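PDB 4WA0: possible adhesin from Caldicellulosiruptor kronotskyensis, which probably mediates attachment of the cell to cellulose, as a tapirin, the chain here being its metal-binding C-terminal beta-helical domain. Local coordinates for residues L37-G42 / N69-R74. Sequence-based numbering, arbitrary orientation. Where two conformers were deposited one is given.
Sequences LTIDGG and NNIVVR
Asn69 CG stands anti to its own carbonyl carbon and beside the backbone N (chi1 -61°), and this torsion swings the amide of Asn69 toward the turn at Gly41 and Gly42, although its CB does not itself point there. OD1 of Asn69 comes within 2.9 Å of Gly42 N, but the N-H is bent well away from it, at 119°, so the hydrogen bond is weak. The stronger partner of the same oxygen is the next amide, Ala43 N, so that two successive backbone N-H groups converge on one buried carbonyl, while ND2 is held by Asn59 O and Thr93 OG1, which together fix the rotation of the amide. Gly42 adopts left-handed backbone angles at which a CB would be jammed against the carbonyl O of Gly41.

Within the loop, Asp40 OD1 accepts the N-H of Gly41 N at 2.8 Å, approached on the anti side and somewhat out of the carboxylate plane, and also makes a salt bridge to Lys22. Deeper in the interior, Ile39 and Ile71 both direct their CB inward, and their extended chains, each with CD1 anti to CA, bring the two CD1 methyls to 4.4 Å, a loose end-to-end meeting. Ile58, on strand 56-58, which neighbours strand 37-39 in its sheet, packs against both isoleucines and Asn69. Strands 37-39 and 69-73 belong to two different parallel sheets, so the contact spans the interior between two faces near one corner, with the side-chain carbonyl of Asn69 accepting N-H groups of the loop after strand 37-39; such packing of inward isoleucines from different faces of stacked coils is characteristic of a parallel beta-helix.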
loop_
_atom_site.group_PDB
_atom_site.type_symbol
_atom_site.label_atom_id
_atom_site.label_comp_id
_atom_site.label_asym_id
_atom_site.label_seq_id
_atom_site.Cartn_x
_atom_site.Cartn_y
_atom_site.Cartn_z
ATOM N N LEU A 37 -6.533 5.384 -2.056
ATOM C CA LEU A 37 -5.858 4.776 -0.869
ATOM C C LEU A 37 -5.086 5.837 -0.071
ATOM O O LEU A 37 -4.064 6.364 -0.566
ATOM C CB LEU A 37 -4.945 3.670 -1.363
ATOM C CG LEU A 37 -4.692 2.477 -0.446
ATOM C CD1 LEU A 37 -3.993 1.296 -1.150
ATOM C CD2 LEU A 37 -3.884 2.950 0.780
ATOM N N THR A 38 -5.561 6.161 1.151
ATOM C CA THR A 38 -5.005 7.151 2.011
ATOM C C THR A 38 -4.428 6.462 3.214
ATOM O O THR A 38 -5.132 5.818 4.017
ATOM C CB THR A 38 -6.046 8.185 2.409
ATOM O OG1 THR A 38 -6.550 8.803 1.189
ATOM C CG2 THR A 38 -5.387 9.198 3.231
ATOM N N ILE A 39 -3.112 6.542 3.248
ATOM C CA ILE A 39 -2.312 5.909 4.319
ATOM C C ILE A 39 -2.013 6.960 5.369
ATOM O O ILE A 39 -1.225 7.937 5.143
ATOM C CB ILE A 39 -1.021 5.306 3.759
ATOM C CG1 ILE A 39 -1.332 4.228 2.707
ATOM C CG2 ILE A 39 -0.181 4.721 4.905
ATOM C CD1 ILE A 39 -0.104 3.560 2.065
ATOM N N ASP A 40 -2.582 6.736 6.548
ATOM C CA ASP A 40 -2.344 7.697 7.640
ATOM C C ASP A 40 -0.984 7.469 8.287
ATOM O O ASP A 40 -0.294 6.432 8.097
ATOM C CB ASP A 40 -3.473 7.664 8.702
ATOM C CG ASP A 40 -3.760 9.081 9.272
ATOM O OD1 ASP A 40 -2.863 10.086 9.257
ATOM O OD2 ASP A 40 -4.892 9.157 9.825
ATOM N N GLY A 41 -0.569 8.495 9.038
ATOM C CA GLY A 41 0.800 8.495 9.574
ATOM C C GLY A 41 1.185 7.300 10.404
ATOM O O GLY A 41 0.384 6.794 11.181
ATOM N N GLY A 42 2.460 6.939 10.315
ATOM C CA GLY A 42 2.965 5.853 11.076
ATOM C C GLY A 42 2.752 4.454 10.542
ATOM O O GLY A 42 2.837 3.485 11.303
ATOM N N ASN A 69 6.812 6.607 8.564
ATOM C CA ASN A 69 6.283 5.559 7.699
ATOM C C ASN A 69 7.461 4.778 7.227
ATOM O O ASN A 69 8.477 5.363 6.758
ATOM C CB ASN A 69 5.577 6.196 6.530
ATOM C CG ASN A 69 4.411 7.052 6.950
ATOM O OD1 ASN A 69 3.508 6.626 7.678
ATOM N ND2 ASN A 69 4.441 8.335 6.515
ATOM N N ASN A 70 7.304 3.480 7.250
ATOM C CA ASN A 70 8.346 2.576 6.758
ATOM C C ASN A 70 7.668 1.437 5.981
ATOM O O ASN A 70 7.177 0.458 6.543
ATOM C CB ASN A 70 9.088 2.063 7.958
ATOM C CG ASN A 70 10.330 1.297 7.600
ATOM O OD1 ASN A 70 10.825 1.430 6.505
ATOM N ND2 ASN A 70 10.930 0.627 8.607
ATOM N N ILE A 71 7.644 1.594 4.659
ATOM C CA ILE A 71 6.786 0.801 3.791
ATOM C C ILE A 71 7.720 -0.022 2.944
ATOM O O ILE A 71 8.465 0.541 2.148
ATOM C CB ILE A 71 5.837 1.699 2.989
ATOM C CG1 ILE A 71 4.820 2.361 3.951
ATOM C CG2 ILE A 71 5.186 0.923 1.880
ATOM C CD1 ILE A 71 4.066 3.468 3.344
ATOM N N VAL A 72 7.665 -1.342 3.095
ATOM C CA VAL A 72 8.486 -2.218 2.302
ATOM C C VAL A 72 7.562 -3.164 1.569
ATOM O O VAL A 72 6.680 -3.771 2.182
ATOM C CB VAL A 72 9.471 -3.038 3.191
ATOM C CG1 VAL A 72 10.185 -4.079 2.391
ATOM C CG2 VAL A 72 10.410 -2.116 3.991
ATOM N N VAL A 73 7.737 -3.182 0.241
ATOM C CA VAL A 73 6.874 -3.880 -0.688
ATOM C C VAL A 73 7.771 -4.760 -1.539
ATOM O O VAL A 73 8.636 -4.266 -2.286
ATOM C CB VAL A 73 6.048 -2.908 -1.533
ATOM C CG1 VAL A 73 5.169 -3.694 -2.508
ATOM C CG2 VAL A 73 5.182 -1.955 -0.656
ATOM N N ARG A 74 7.565 -6.067 -1.430
ATOM C CA ARG A 74 8.477 -7.034 -2.017
ATOM C C ARG A 74 8.315 -7.154 -3.507
ATOM O O ARG A 74 9.255 -7.612 -4.190
ATOM C CB ARG A 74 8.312 -8.412 -1.373
ATOM C CG ARG A 74 8.610 -8.467 0.114
ATOM C CD ARG A 74 8.237 -9.873 0.577
ATOM N NE ARG A 74 8.281 -9.965 2.005
ATOM C CZ ARG A 74 7.275 -10.311 2.807
ATOM N NH1 ARG A 74 6.112 -10.711 2.350
ATOM N NH2 ARG A 74 7.531 -10.395 4.111
#